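Local coordinates for protein amorpha-4,11-diene synthase (Artemisia annua, PDB 4GAX) that probably cyclises farnesyl diphosphate, with loss of diphosphate, to a sesquiterpene, as amorpha-4,11-diene and alpha-bisabolol synthases do, at residues L181-T184 and Q185-S189; E205-R208 and A209-P213; R279-I282 and V283-Y286; G372-N375 and I376-G380. All coordinates share one frame; numbering follows the deposited sequence.

Contact 1 of 4, residues L181-T184 and Q185-S189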
ATOM      1  N   LEU A 181      18.522   2.365 -14.600  1.00 21.54           N
ATOM      2  CA  LEU A 181      17.104   2.329 -14.950  1.00 17.42           C
ATOM      3  C   LEU A 181      16.942   2.566 -16.450  1.00 22.40           C
ATOM      4  O   LEU A 181      16.203   1.847 -17.134  1.00 24.84           O
ATOM      5  CB  LEU A 181      16.311   3.371 -14.149  1.00 23.93           C
ATOM      6  CG  LEU A 181      14.818   3.464 -14.523  1.00 29.00           C
ATOM      7  CD1 LEU A 181      14.141   2.080 -14.475  1.00 26.40           C
ATOM      8  CD2 LEU A 181      14.063   4.448 -13.622  1.00 26.26           C
ATOM      9  N   VAL A 182      17.658   3.555 -16.973  1.00 19.04           N
ATOM     10  CA  VAL A 182      17.615   3.848 -18.405  1.00 24.45           C
ATOM     11  C   VAL A 182      18.126   2.659 -19.227  1.00 25.54           C
ATOM     12  O   VAL A 182      17.513   2.275 -20.227  1.00 23.44           O
ATOM     13  CB  VAL A 182      18.431   5.122 -18.734  1.00 25.58           C
ATOM     14  CG1 VAL A 182      18.578   5.303 -20.248  1.00 33.93           C
ATOM     15  CG2 VAL A 182      17.766   6.340 -18.110  1.00 29.39           C
ATOM     16  N   PHE A 183      19.234   2.073 -18.784  1.00 23.63           N
ATOM     17  CA  PHE A 183      19.871   0.941 -19.467  1.00 25.97           C
ATOM     18  C   PHE A 183      18.936  -0.287 -19.502  1.00 23.98           C
ATOM     19  O   PHE A 183      18.611  -0.816 -20.565  1.00 20.55           O
ATOM     20  CB  PHE A 183      21.202   0.627 -18.757  1.00 19.06           C
ATOM     21  CG  PHE A 183      21.926  -0.588 -19.288  1.00 22.80           C
ATOM     22  CD1 PHE A 183      22.698  -0.506 -20.440  1.00 29.32           C
ATOM     23  CD2 PHE A 183      21.865  -1.795 -18.607  1.00 25.78           C
ATOM     24  CE1 PHE A 183      23.367  -1.621 -20.923  1.00 34.34           C
ATOM     25  CE2 PHE A 183      22.536  -2.919 -19.084  1.00 29.01           C
ATOM     26  CZ  PHE A 183      23.285  -2.829 -20.238  1.00 27.09           C
ATOM     27  N   THR A 184      18.472  -0.715 -18.337  1.00 18.15           N
ATOM     28  CA  THR A 184      17.619  -1.897 -18.268  1.00 19.43           C
ATOM     29  C   THR A 184      16.300  -1.707 -19.001  1.00 26.99           C
ATOM     30  O   THR A 184      15.849  -2.613 -19.707  1.00 25.50           O
ATOM     31  CB  THR A 184      17.351  -2.319 -16.822  1.00 20.30           C
ATOM     32  OG1 THR A 184      16.747  -1.230 -16.124  1.00 20.59           O
ATOM     33  CG2 THR A 184      18.673  -2.689 -16.122  1.00 21.98           C
ATOM     34  N   GLN A 185      15.688  -0.533 -18.844  1.00 22.51           N
ATOM     35  CA  GLN A 185      14.427  -0.228 -19.543  1.00 23.08           C
ATOM     36  C   GLN A 185      14.559  -0.390 -21.040  1.00 30.91           C
ATOM     37  O   GLN A 185      13.685  -0.979 -21.691  1.00 26.19           O
ATOM     38  CB  GLN A 185      13.965   1.203 -19.250  1.00 31.76           C
ATOM     39  CG  GLN A 185      12.925   1.328 -18.151  1.00 48.27           C
ATOM     40  CD  GLN A 185      12.504   2.771 -17.927  1.00 58.48           C
ATOM     41  OE1 GLN A 185      13.075   3.693 -18.518  1.00 65.44           O
ATOM     42  NE2 GLN A 185      11.505   2.977 -17.068  1.00 52.79           N
ATOM     43  N   SER A 186      15.647   0.135 -21.599  1.00 25.13           N
ATOM     44  CA  SER A 186      15.817   0.094 -23.049  1.00 27.90           C
ATOM     45  C   SER A 186      16.098  -1.320 -23.510  1.00 25.99           C
ATOM     46  O   SER A 186      15.550  -1.771 -24.510  1.00 31.53           O
ATOM     47  CB  SER A 186      16.931   1.038 -23.525  1.00 39.02           C
ATOM     48  OG  SER A 186      18.208   0.597 -23.095  1.00 53.74           O
ATOM     49  N   HIS A 187      16.946  -2.031 -22.776  1.00 24.83           N
ATOM     50  CA  HIS A 187      17.267  -3.396 -23.179  1.00 26.21           C
ATOM     51  C   HIS A 187      16.126  -4.377 -22.916  1.00 29.04           C
ATOM     52  O   HIS A 187      15.824  -5.207 -23.771  1.00 33.15           O
ATOM     53  CB  HIS A 187      18.586  -3.851 -22.558  1.00 23.08           C
ATOM     54  CG  HIS A 187      19.777  -3.226 -23.213  1.00 36.19           C
ATOM     55  ND1 HIS A 187      20.318  -2.026 -22.791  1.00 41.79           N
ATOM     56  CD2 HIS A 187      20.491  -3.596 -24.303  1.00 40.35           C
ATOM     57  CE1 HIS A 187      21.332  -1.706 -23.576  1.00 41.33           C
ATOM     58  NE2 HIS A 187      21.462  -2.641 -24.496  1.00 41.65           N
ATOM     59  N   LEU A 188      15.487  -4.263 -21.752  1.00 23.16           N
ATOM     60  CA  LEU A 188      14.351  -5.127 -21.426  1.00 18.58           C
ATOM     61  C   LEU A 188      13.181  -4.963 -22.397  1.00 25.52           C
ATOM     62  O   LEU A 188      12.554  -5.958 -22.788  1.00 26.93           O
ATOM     63  CB  LEU A 188      13.917  -4.939 -19.966  1.00 16.36           C
ATOM     64  CG  LEU A 188      14.872  -5.517 -18.904  1.00 22.57           C
ATOM     65  CD1 LEU A 188      14.487  -5.053 -17.502  1.00 20.65           C
ATOM     66  CD2 LEU A 188      14.918  -7.050 -18.961  1.00 23.58           C
ATOM     67  N   SER A 189      12.897  -3.721 -22.804  1.00 24.55           N
ATOM     68  CA  SER A 189      11.841  -3.447 -23.779  1.00 26.42           C
ATOM     69  C   SER A 189      12.038  -4.234 -25.068  1.00 29.58           C
ATOM     70  O   SER A 189      11.093  -4.846 -25.598  1.00 25.40           O
ATOM     71  CB  SER A 189      11.800  -1.960 -24.133  1.00 39.33           C
ATOM     72  OG  SER A 189      11.245  -1.206 -23.077  1.00 56.03           O
TER

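Contact 2 of 4, residues E205-R208 and A209-P213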
ATOM      1  N   GLU A 205       6.363 -11.563 -18.332  1.00 22.70           N
ATOM      2  CA  GLU A 205       6.973 -11.237 -17.052  1.00 26.63           C
ATOM      3  C   GLU A 205       7.853  -9.979 -17.113  1.00 25.42           C
ATOM      4  O   GLU A 205       7.833  -9.154 -16.185  1.00 24.71           O
ATOM      5  CB  GLU A 205       7.770 -12.424 -16.517  1.00 29.91           C
ATOM      6  CG  GLU A 205       8.319 -12.219 -15.116  1.00 31.49           C
ATOM      7  CD  GLU A 205       7.231 -12.199 -14.044  1.00 33.59           C
ATOM      8  OE1 GLU A 205       6.050 -12.499 -14.345  1.00 33.29           O
ATOM      9  OE2 GLU A 205       7.573 -11.892 -12.885  1.00 25.11           O
ATOM     10  N   ILE A 206       8.617  -9.825 -18.194  1.00 21.90           N
ATOM     11  CA  ILE A 206       9.368  -8.581 -18.411  1.00 19.36           C
ATOM     12  C   ILE A 206       8.407  -7.385 -18.562  1.00 20.72           C
ATOM     13  O   ILE A 206       8.598  -6.337 -17.964  1.00 23.50           O
ATOM     14  CB  ILE A 206      10.222  -8.675 -19.675  1.00 22.17           C
ATOM     15  CG1 ILE A 206      11.255  -9.795 -19.519  1.00 21.91           C
ATOM     16  CG2 ILE A 206      10.910  -7.335 -19.972  1.00 18.46           C
ATOM     17  CD1 ILE A 206      11.968 -10.148 -20.828  1.00 20.28           C
ATOM     18  N   GLN A 207       7.368  -7.538 -19.367  1.00 18.70           N
ATOM     19  CA  GLN A 207       6.484  -6.406 -19.628  1.00 18.50           C
ATOM     20  C   GLN A 207       5.677  -6.001 -18.395  1.00 19.61           C
ATOM     21  O   GLN A 207       5.408  -4.817 -18.197  1.00 21.45           O
ATOM     22  CB  GLN A 207       5.590  -6.670 -20.840  1.00 21.28           C
ATOM     23  CG  GLN A 207       5.854  -5.721 -22.029  1.00 44.91           C
ATOM     24  CD  GLN A 207       5.983  -4.224 -21.633  1.00 64.97           C
ATOM     25  OE1 GLN A 207       5.242  -3.707 -20.777  1.00 57.60           O
ATOM     26  NE2 GLN A 207       6.929  -3.527 -22.276  1.00 52.09           N
ATOM     27  N   ARG A 208       5.331  -6.950 -17.527  1.00 23.62           N
ATOM     28  CA  ARG A 208       4.640  -6.543 -16.295  1.00 24.27           C
ATOM     29  C   ARG A 208       5.576  -5.716 -15.415  1.00 26.96           C
ATOM     30  O   ARG A 208       5.170  -4.690 -14.876  1.00 24.78           O
ATOM     31  CB  ARG A 208       4.006  -7.717 -15.518  1.00 36.47           C
ATOM     32  CG  ARG A 208       4.938  -8.844 -15.104  1.00 38.20           C
ATOM     33  CD  ARG A 208       4.174  -9.948 -14.331  1.00 38.08           C
ATOM     34  NE  ARG A 208       3.686  -9.462 -13.057  1.00 46.41           N
ATOM     35  CZ  ARG A 208       4.239  -9.722 -11.873  1.00 35.19           C
ATOM     36  NH1 ARG A 208       5.303 -10.512 -11.757  1.00 34.32           N
ATOM     37  NH2 ARG A 208       3.711  -9.188 -10.788  1.00 32.85           N
ATOM     38  N   ALA A 209       6.834  -6.144 -15.303  1.00 22.06           N
ATOM     39  CA  ALA A 209       7.826  -5.400 -14.535  1.00 23.92           C
ATOM     40  C   ALA A 209       8.017  -3.983 -15.084  1.00 22.88           C
ATOM     41  O   ALA A 209       8.084  -3.008 -14.320  1.00 19.25           O
ATOM     42  CB  ALA A 209       9.155  -6.155 -14.514  1.00 21.85           C
ATOM     43  N   LEU A 210       8.115  -3.871 -16.406  1.00 15.03           N
ATOM     44  CA  LEU A 210       8.261  -2.564 -17.046  1.00 19.53           C
ATOM     45  C   LEU A 210       7.042  -1.656 -16.818  1.00 28.77           C
ATOM     46  O   LEU A 210       7.180  -0.431 -16.685  1.00 23.52           O
ATOM     47  CB  LEU A 210       8.519  -2.738 -18.548  1.00 23.04           C
ATOM     48  CG  LEU A 210       9.854  -3.398 -18.921  1.00 23.05           C
ATOM     49  CD1 LEU A 210       9.984  -3.548 -20.437  1.00 21.90           C
ATOM     50  CD2 LEU A 210      11.028  -2.609 -18.356  1.00 26.02           C
ATOM     51  N   LYS A 211       5.850  -2.251 -16.785  1.00 23.76           N
ATOM     52  CA  LYS A 211       4.624  -1.497 -16.503  1.00 23.61           C
ATOM     53  C   LYS A 211       4.612  -0.965 -15.061  1.00 22.43           C
ATOM     54  O   LYS A 211       4.204   0.174 -14.819  1.00 27.37           O
ATOM     55  CB  LYS A 211       3.388  -2.368 -16.759  1.00 25.89           C
ATOM     56  CG  LYS A 211       2.077  -1.601 -16.924  1.00 39.97           C
ATOM     57  CD  LYS A 211       1.190  -2.222 -18.021  1.00 53.66           C
ATOM     58  CE  LYS A 211       1.758  -1.982 -19.431  1.00 63.56           C
ATOM     59  NZ  LYS A 211       2.328  -3.211 -20.085  1.00 57.51           N
ATOM     60  N   LYS A 212       5.054  -1.778 -14.109  1.00 20.78           N
ATOM     61  CA  LYS A 212       5.145  -1.338 -12.715  1.00 17.98           C
ATOM     62  C   LYS A 212       6.176  -2.187 -11.995  1.00 19.33           C
ATOM     63  O   LYS A 212       6.082  -3.428 -11.971  1.00 20.80           O
ATOM     64  CB  LYS A 212       3.786  -1.459 -12.000  1.00 21.66           C
ATOM     65  CG  LYS A 212       3.846  -1.036 -10.521  1.00 24.56           C
ATOM     66  CD  LYS A 212       2.488  -1.188  -9.817  1.00 24.36           C
ATOM     67  CE  LYS A 212       1.465  -0.178 -10.309  1.00 26.80           C
ATOM     68  NZ  LYS A 212       0.337  -0.037  -9.318  1.00 31.00           N
ATOM     69  N   PRO A 213       7.193  -1.536 -11.418  1.00 20.20           N
ATOM     70  CA  PRO A 213       8.204  -2.366 -10.770  1.00 20.23           C
ATOM     71  C   PRO A 213       7.679  -3.027  -9.496  1.00 21.66           C
ATOM     72  O   PRO A 213       6.696  -2.555  -8.898  1.00 24.02           O
ATOM     73  CB  PRO A 213       9.314  -1.376 -10.461  1.00 24.77           C
ATOM     74  CG  PRO A 213       8.646  -0.035 -10.411  1.00 26.00           C
ATOM     75  CD  PRO A 213       7.522  -0.097 -11.383  1.00 22.78           C
TER

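Contact 3 of 4, residues R279-I282 and V283-Y286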
ATOM      1  N   ARG A 279     -21.861   7.678  -0.926  1.00 42.91           N
ATOM      2  CA  ARG A 279     -21.637   6.537  -1.807  1.00 51.77           C
ATOM      3  C   ARG A 279     -21.800   5.195  -1.101  1.00 47.16           C
ATOM      4  O   ARG A 279     -21.573   5.083   0.103  1.00 46.88           O
ATOM      5  CB  ARG A 279     -20.213   6.609  -2.365  1.00 57.58           C
ATOM      6  CG  ARG A 279     -19.808   7.986  -2.851  1.00 66.33           C
ATOM      7  CD  ARG A 279     -18.294   8.144  -2.934  1.00 65.02           C
ATOM      8  NE  ARG A 279     -17.948   9.493  -3.372  1.00 66.34           N
ATOM      9  CZ  ARG A 279     -16.711   9.967  -3.460  1.00 73.31           C
ATOM     10  NH1 ARG A 279     -15.676   9.200  -3.137  1.00 76.15           N
ATOM     11  NH2 ARG A 279     -16.511  11.213  -3.871  1.00 74.96           N
ATOM     12  N   ASP A 280     -22.169   4.176  -1.871  1.00 31.09           N
ATOM     13  CA  ASP A 280     -22.236   2.800  -1.375  1.00 31.66           C
ATOM     14  C   ASP A 280     -20.969   2.068  -1.849  1.00 33.33           C
ATOM     15  O   ASP A 280     -20.965   1.449  -2.928  1.00 28.53           O
ATOM     16  CB  ASP A 280     -23.496   2.116  -1.913  1.00 36.17           C
ATOM     17  CG  ASP A 280     -23.725   0.735  -1.314  1.00 48.17           C
ATOM     18  OD1 ASP A 280     -23.083   0.406  -0.291  1.00 47.40           O
ATOM     19  OD2 ASP A 280     -24.561  -0.024  -1.864  1.00 49.21           O
ATOM     20  N   ARG A 281     -19.902   2.142  -1.050  1.00 28.81           N
ATOM     21  CA  ARG A 281     -18.575   1.681  -1.479  1.00 24.35           C
ATOM     22  C   ARG A 281     -17.829   0.825  -0.464  1.00 27.23           C
ATOM     23  O   ARG A 281     -16.597   0.957  -0.320  1.00 25.77           O
ATOM     24  CB  ARG A 281     -17.688   2.883  -1.835  1.00 31.53           C
ATOM     25  CG  ARG A 281     -18.190   3.699  -3.034  1.00 37.19           C
ATOM     26  CD  ARG A 281     -18.161   2.868  -4.310  1.00 49.52           C
ATOM     27  NE  ARG A 281     -19.445   2.882  -5.011  1.00 59.79           N
ATOM     28  CZ  ARG A 281     -19.797   3.791  -5.913  1.00 60.84           C
ATOM     29  NH1 ARG A 281     -18.963   4.771  -6.228  1.00 69.74           N
ATOM     30  NH2 ARG A 281     -20.980   3.722  -6.502  1.00 62.86           N
ATOM     31  N   ILE A 282     -18.529  -0.075   0.219  1.00 27.37           N
ATOM     32  CA  ILE A 282     -17.840  -0.846   1.260  1.00 28.28           C
ATOM     33  C   ILE A 282     -16.721  -1.738   0.691  1.00 26.30           C
ATOM     34  O   ILE A 282     -15.677  -1.915   1.324  1.00 23.66           O
ATOM     35  CB  ILE A 282     -18.813  -1.639   2.161  1.00 25.88           C
ATOM     36  CG1 ILE A 282     -18.141  -1.979   3.493  1.00 22.54           C
ATOM     37  CG2 ILE A 282     -19.310  -2.898   1.470  1.00 30.46           C
ATOM     38  CD1 ILE A 282     -17.612  -0.746   4.259  1.00 28.44           C
ATOM     39  N   VAL A 283     -16.915  -2.264  -0.519  1.00 24.63           N
ATOM     40  CA  VAL A 283     -15.914  -3.147  -1.121  1.00 22.96           C
ATOM     41  C   VAL A 283     -14.643  -2.351  -1.369  1.00 23.97           C
ATOM     42  O   VAL A 283     -13.528  -2.806  -1.087  1.00 26.97           O
ATOM     43  CB  VAL A 283     -16.407  -3.767  -2.451  1.00 25.61           C
ATOM     44  CG1 VAL A 283     -15.278  -4.585  -3.109  1.00 25.82           C
ATOM     45  CG2 VAL A 283     -17.631  -4.643  -2.206  1.00 29.34           C
ATOM     46  N   GLU A 284     -14.836  -1.137  -1.864  1.00 23.66           N
ATOM     47  CA  GLU A 284     -13.747  -0.199  -2.105  1.00 30.99           C
ATOM     48  C   GLU A 284     -12.993   0.204  -0.831  1.00 29.60           C
ATOM     49  O   GLU A 284     -11.766   0.322  -0.836  1.00 26.45           O
ATOM     50  CB  GLU A 284     -14.286   1.029  -2.847  1.00 23.16           C
ATOM     51  CG  GLU A 284     -14.703   0.735  -4.307  1.00 37.63           C
ATOM     52  CD  GLU A 284     -16.007  -0.078  -4.457  1.00 42.17           C
ATOM     53  OE1 GLU A 284     -16.797  -0.185  -3.488  1.00 31.41           O
ATOM     54  OE2 GLU A 284     -16.245  -0.620  -5.562  1.00 45.93           O
ATOM     55  N   CYS A 285     -13.708   0.403   0.269  1.00 23.85           N
ATOM     56  CA  CYS A 285     -13.034   0.763   1.521  1.00 23.50           C
ATOM     57  C   CYS A 285     -12.217  -0.424   2.012  1.00 19.63           C
ATOM     58  O   CYS A 285     -11.095  -0.268   2.494  1.00 18.65           O
ATOM     59  CB  CYS A 285     -14.046   1.174   2.590  1.00 25.12           C
ATOM     60  SG  CYS A 285     -15.005   2.663   2.160  1.00 28.82           S
ATOM     61  N   TYR A 286     -12.787  -1.616   1.892  1.00 22.21           N
ATOM     62  CA  TYR A 286     -12.072  -2.827   2.300  1.00 22.27           C
ATOM     63  C   TYR A 286     -10.794  -3.051   1.473  1.00 20.22           C
ATOM     64  O   TYR A 286      -9.752  -3.410   2.020  1.00 19.03           O
ATOM     65  CB  TYR A 286     -12.982  -4.062   2.201  1.00 19.51           C
ATOM     66  CG  TYR A 286     -12.225  -5.310   2.565  1.00 20.09           C
ATOM     67  CD1 TYR A 286     -11.967  -6.301   1.627  1.00 21.32           C
ATOM     68  CD2 TYR A 286     -11.729  -5.475   3.844  1.00 19.85           C
ATOM     69  CE1 TYR A 286     -11.224  -7.448   1.976  1.00 20.16           C
ATOM     70  CE2 TYR A 286     -10.993  -6.600   4.203  1.00 23.55           C
ATOM     71  CZ  TYR A 286     -10.745  -7.584   3.261  1.00 24.81           C
ATOM     72  OH  TYR A 286     -10.005  -8.694   3.625  1.00 22.28           O
TER
HETATM   73  O   HOH W   1     -19.267  -1.576  -2.923  1.00 33.08           O

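Contact 4 of 4, residues G372-N375 and I376-G380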
ATOM      1  N   GLY A 372      -5.693  -2.246  28.390  1.00 40.37           N
ATOM      2  CA  GLY A 372      -4.923  -1.264  29.134  1.00 44.49           C
ATOM      3  C   GLY A 372      -4.277  -0.215  28.242  1.00 45.15           C
ATOM      4  O   GLY A 372      -3.263   0.383  28.609  1.00 41.78           O
ATOM      5  N   LYS A 373      -4.870   0.026  27.076  1.00 30.53           N
ATOM      6  CA  LYS A 373      -4.260   0.924  26.100  1.00 34.52           C
ATOM      7  C   LYS A 373      -5.102   2.153  25.782  1.00 34.52           C
ATOM      8  O   LYS A 373      -5.184   2.576  24.627  1.00 28.59           O
ATOM      9  CB  LYS A 373      -3.932   0.159  24.825  1.00 27.94           C
ATOM     10  CG  LYS A 373      -2.750  -0.787  25.012  1.00 44.01           C
ATOM     11  CD  LYS A 373      -2.855  -2.014  24.134  1.00 37.97           C
ATOM     12  CE  LYS A 373      -1.737  -2.996  24.497  1.00 50.43           C
ATOM     13  NZ  LYS A 373      -1.904  -4.314  23.815  1.00 63.61           N
ATOM     14  N   THR A 374      -5.720   2.712  26.815  1.00 28.43           N
ATOM     15  CA  THR A 374      -6.530   3.912  26.676  1.00 29.09           C
ATOM     16  C   THR A 374      -5.707   5.091  26.168  1.00 30.12           C
ATOM     17  O   THR A 374      -6.202   5.915  25.389  1.00 32.12           O
ATOM     18  CB  THR A 374      -7.227   4.236  28.002  1.00 35.25           C
ATOM     19  OG1 THR A 374      -8.185   3.206  28.274  1.00 39.01           O
ATOM     20  CG2 THR A 374      -7.939   5.583  27.953  1.00 40.23           C
ATOM     21  N   ASN A 375      -4.441   5.158  26.582  1.00 34.17           N
ATOM     22  CA  ASN A 375      -3.568   6.243  26.138  1.00 37.19           C
ATOM     23  C   ASN A 375      -3.325   6.191  24.642  1.00 30.58           C
ATOM     24  O   ASN A 375      -3.255   7.226  23.989  1.00 26.97           O
ATOM     25  CB  ASN A 375      -2.246   6.249  26.909  1.00 50.57           C
ATOM     26  CG  ASN A 375      -2.439   6.600  28.375  1.00 68.33           C
ATOM     27  OD1 ASN A 375      -3.311   7.407  28.725  1.00 61.65           O
ATOM     28  ND2 ASN A 375      -1.640   5.984  29.242  1.00 77.17           N
ATOM     29  N   ILE A 376      -3.209   4.979  24.103  1.00 24.26           N
ATOM     30  CA  ILE A 376      -3.089   4.802  22.662  1.00 25.46           C
ATOM     31  C   ILE A 376      -4.409   5.164  21.979  1.00 29.08           C
ATOM     32  O   ILE A 376      -4.408   5.790  20.917  1.00 31.22           O
ATOM     33  CB  ILE A 376      -2.605   3.370  22.308  1.00 27.93           C
ATOM     34  CG1 ILE A 376      -1.073   3.330  22.344  1.00 38.02           C
ATOM     35  CG2 ILE A 376      -3.103   2.920  20.931  1.00 25.75           C
ATOM     36  CD1 ILE A 376      -0.512   2.161  23.117  1.00 49.10           C
ATOM     37  N   PHE A 377      -5.540   4.820  22.588  1.00 27.33           N
ATOM     38  CA  PHE A 377      -6.798   5.253  21.984  1.00 28.19           C
ATOM     39  C   PHE A 377      -6.899   6.780  21.948  1.00 27.15           C
ATOM     40  O   PHE A 377      -7.293   7.367  20.932  1.00 23.60           O
ATOM     41  CB  PHE A 377      -8.036   4.671  22.680  1.00 32.71           C
ATOM     42  CG  PHE A 377      -9.323   5.219  22.128  1.00 32.61           C
ATOM     43  CD1 PHE A 377      -9.847   4.721  20.939  1.00 32.71           C
ATOM     44  CD2 PHE A 377      -9.971   6.276  22.753  1.00 33.60           C
ATOM     45  CE1 PHE A 377     -11.012   5.242  20.401  1.00 26.26           C
ATOM     46  CE2 PHE A 377     -11.137   6.806  22.218  1.00 33.88           C
ATOM     47  CZ  PHE A 377     -11.653   6.288  21.037  1.00 25.42           C
ATOM     48  N   ASN A 378      -6.543   7.426  23.055  1.00 26.06           N
ATOM     49  CA  ASN A 378      -6.706   8.867  23.155  1.00 28.47           C
ATOM     50  C   ASN A 378      -5.770   9.599  22.201  1.00 30.56           C
ATOM     51  O   ASN A 378      -6.123  10.641  21.663  1.00 28.28           O
ATOM     52  CB  ASN A 378      -6.507   9.351  24.597  1.00 32.84           C
ATOM     53  CG  ASN A 378      -7.668   8.978  25.501  1.00 40.08           C
ATOM     54  OD1 ASN A 378      -8.822   8.909  25.062  1.00 35.55           O
ATOM     55  ND2 ASN A 378      -7.370   8.735  26.774  1.00 42.97           N
ATOM     56  N   CYS A 379      -4.574   9.056  22.001  1.00 28.26           N
ATOM     57  CA  CYS A 379      -3.677   9.608  20.995  1.00 27.81           C
ATOM     58  C   CYS A 379      -4.310   9.517  19.610  1.00 30.74           C
ATOM     59  O   CYS A 379      -4.357  10.511  18.885  1.00 31.54           O
ATOM     60  CB  CYS A 379      -2.319   8.899  21.023  1.00 36.45           C
ATOM     61  SG  CYS A 379      -1.306   9.329  22.475  1.00 47.04           S
ATOM     62  N   GLY A 380      -4.822   8.337  19.257  1.00 24.59           N
ATOM     63  CA  GLY A 380      -5.512   8.151  17.983  1.00 25.42           C
ATOM     64  C   GLY A 380      -6.692   9.098  17.806  1.00 24.56           C
ATOM     65  O   GLY A 380      -6.871   9.706  16.745  1.00 26.26           O
TER
HETATM   66  O   HOH W   2      -4.951   9.181  27.679  1.00 41.87           O

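Contact 1 of 4, residues L181-T184 and Q185-S189
The F183 ring carries the imidazole of H187 over one face, where ND1 stands 3.6 Å above the plane, nearer the edge of the ring than its centre. The two rings form an oblique pair, planes 46° apart, and the closest atoms are the two CE1 carbons, F183 CE1 to H187 CE1, 3.3 Å apart. F183 also stacks on the ring of F149. At its own edge the imidazole meets the carbonyl of F183: H187 ND1 donates to F183 O over 3.1 Å, with the oxygen almost in the ring plane but the donor well above the carbonyl plane. A histidine suits this place because its other nitrogen, NE2, is left to pair with K154, which is consistent with a neutral ring protonated on ND1.

F183 O is gripped three times. Besides ND1 it takes the helical bond from H187 N and the hydroxyl of S186, OG to F183 O being 2.9 Å; S186 OG sits between its backbone N and carbonyl carbon (chi1 68°), folded back over the preceding turn, as is common for serine and threonine in helices. On the flank, L181 CD1 lies 3.8 Å from Q185 NE2, a methyl against the outer amide.

The inward side is mostly apolar. T184 CB touches L188 CD1 at 4.0 Å, and the threonine's one polar side-chain atom is paid for by A180 O. With T184 and L188 buried against helices 157-167 and 200-211, and V182, Q185 and S189 exposed, helix 175-194 is an amphipathic alpha-helix of the all-alpha N-terminal domain of plant terpene synthases.

Contact 2 of 4, residues E205-R208 and A209-P213
From A209 N bonded to E205 O through K212 N bonded to R208 O at 3.0 Å, four successive i to i-4 links finish helix 200-211, and K212 then leaves helical geometry (phi -156°, psi 123°) to lead into P213.

I206 and L210 lie side by side on the inward face, CG2 of I206 meeting CD1 of L210 at 3.9 Å. Their branched chains suit this face, since both pack on L188 of helix 175-194. Beside them A209, with no more than a methyl, fits closely against L161 and E165 of helix 157-167.

Q207 belongs to the wetter flank. Bent at chi2 (-46°), it turns its amide across the side chain of L210, so that NE2 is 3.6 Å from L210 CD1, while OE1 accepts from the ammonium of K211, NZ to OE1 being 3.0 Å. The long lysine reaches it by several bends.

The guanidinium of R208 reaches back to E205: R208 NH1 is 2.9 Å from E205 OE2, on the syn side but well out of the carboxylate plane, while OE2 lies close to the guanidinium plane; a second bond to OE1 is weak. R208 NH2 makes a further salt bridge to E222.

The chemistry is thus divided by face. An arginine shared between two glutamates is probably held against rotation and would favour their ionised forms, whereas the amide-lysine bond carries no such ion pairing.

Contact 3 of 4, residues R279-I282 and V283-Y286
R281 bends at chi2 (-64°) and again at chi3, and E284 folds back toward the helix start at chi2 (73°), which brings the two side chains together. The carboxylate therefore meets the aliphatic part of the arginine, E284 OE1 lying 3.4 Å from R281 CD. Guanidinium and carboxylate planes stand 64° apart, and R281 NE to E284 OE1, at 4.3 Å, is too long for a salt bridge, although the opposite charges should still attract.

The polar atoms find other partners. R281 NE donates to D280 O over 3.0 Å from above that carbonyl's plane, and NH1 bonds F542 O. E284 OE2 accepts from W37, whereas OE1 takes a water at 2.9 Å that is also weakly bound to V283 N. With an alanine in place of R281, the carbonyls of D280 and F542 would probably lose these donors, and OE1 of E284 its cover of methylenes.

R281 is the N-cap, and its carbonyl O receives C285 N at 3.0 Å; the next link runs from Y286 N to I282 O. A glutamate in the first turn is likely to be favoured by the positive end of the helix dipole. I282 CD1 approaches C285 CB at 4.4 Å; the branched I282 and the small C285 both rest on A310 of helix 299-322, where C285 also touches I309 and T313. Y286 turns to helix 238-269, its hydroxyl bonded to E258. A buried helix start wedged between neighbouring helices in this way belongs to the all-alpha fold of the terpene synthase metal-binding domain.

Contact 4 of 4, residues G372-N375 and I376-G380
I376 touches K373 across the first turn of helix 374-399, which opens directly after the Schellman motif that ends helix 351-370 at G372, making a tight helix-to-helix turn. The positive phi of G372 favours glycine, and K373 follows as N-cap. I376 lies alongside the lysine, pointing the same way, with its CD1 4.2 Å from K373 CG; the isoleucine goes on to cover F439 and V434. The methylenes of K373 lie against I376 and its side chain reaches S431, while its ammonium leads away.

F377 gives the first helical bond, N to K373 O at 3.1 Å, made in the carbonyl plane. Its CG is anti to the backbone N (chi1 175°), which sends the ring to Y361, E365 and L368, a large group that packs between helix 374-399 and helix 351-370.

N378 stands on the wetter side. Its amide runs beside T374, ND2 being 3.4 Å from T374 CG2, while N378 N donates to T374 O at 2.8 Å. ND2 also donates to a water over 2.6 Å, and that water donates in turn to N375 OD1, likewise 2.6 Å away; it spans the gap between the two short amides, whose OD1 and ND2 do not meet directly. Replacing N378 with a valine would probably cost the water its amide donor and leave the N375 carboxamide freer to turn.

C379 continues the helix through its N to N375 O at 3.0 Å, and its small side chain rests against F439. At the buried G380, which has no side chain to accommodate, the backbone N bonds I376 O at 3.1 Å.

In the fold
Contacts 1 and 2 touch: helices 175-194 and 200-211, consecutive in the chain, pack through L188 and S189 against I206 and L210, so both belong to the same partly buried group of N-terminal helices. Contacts 3 and 4 both lie in the metal-binding domain, yet their centres are 27 Å apart and they do not meet. Contact 3 is the buried one, and its charged groups are answered by main-chain carbonyls, a tryptophan and a water; contact 4, at the surface, uses water between amides. Both begin helices, whereas contact 1 runs mid-helix and contact 2 ends one, with ion pairs prominent only in contact 2.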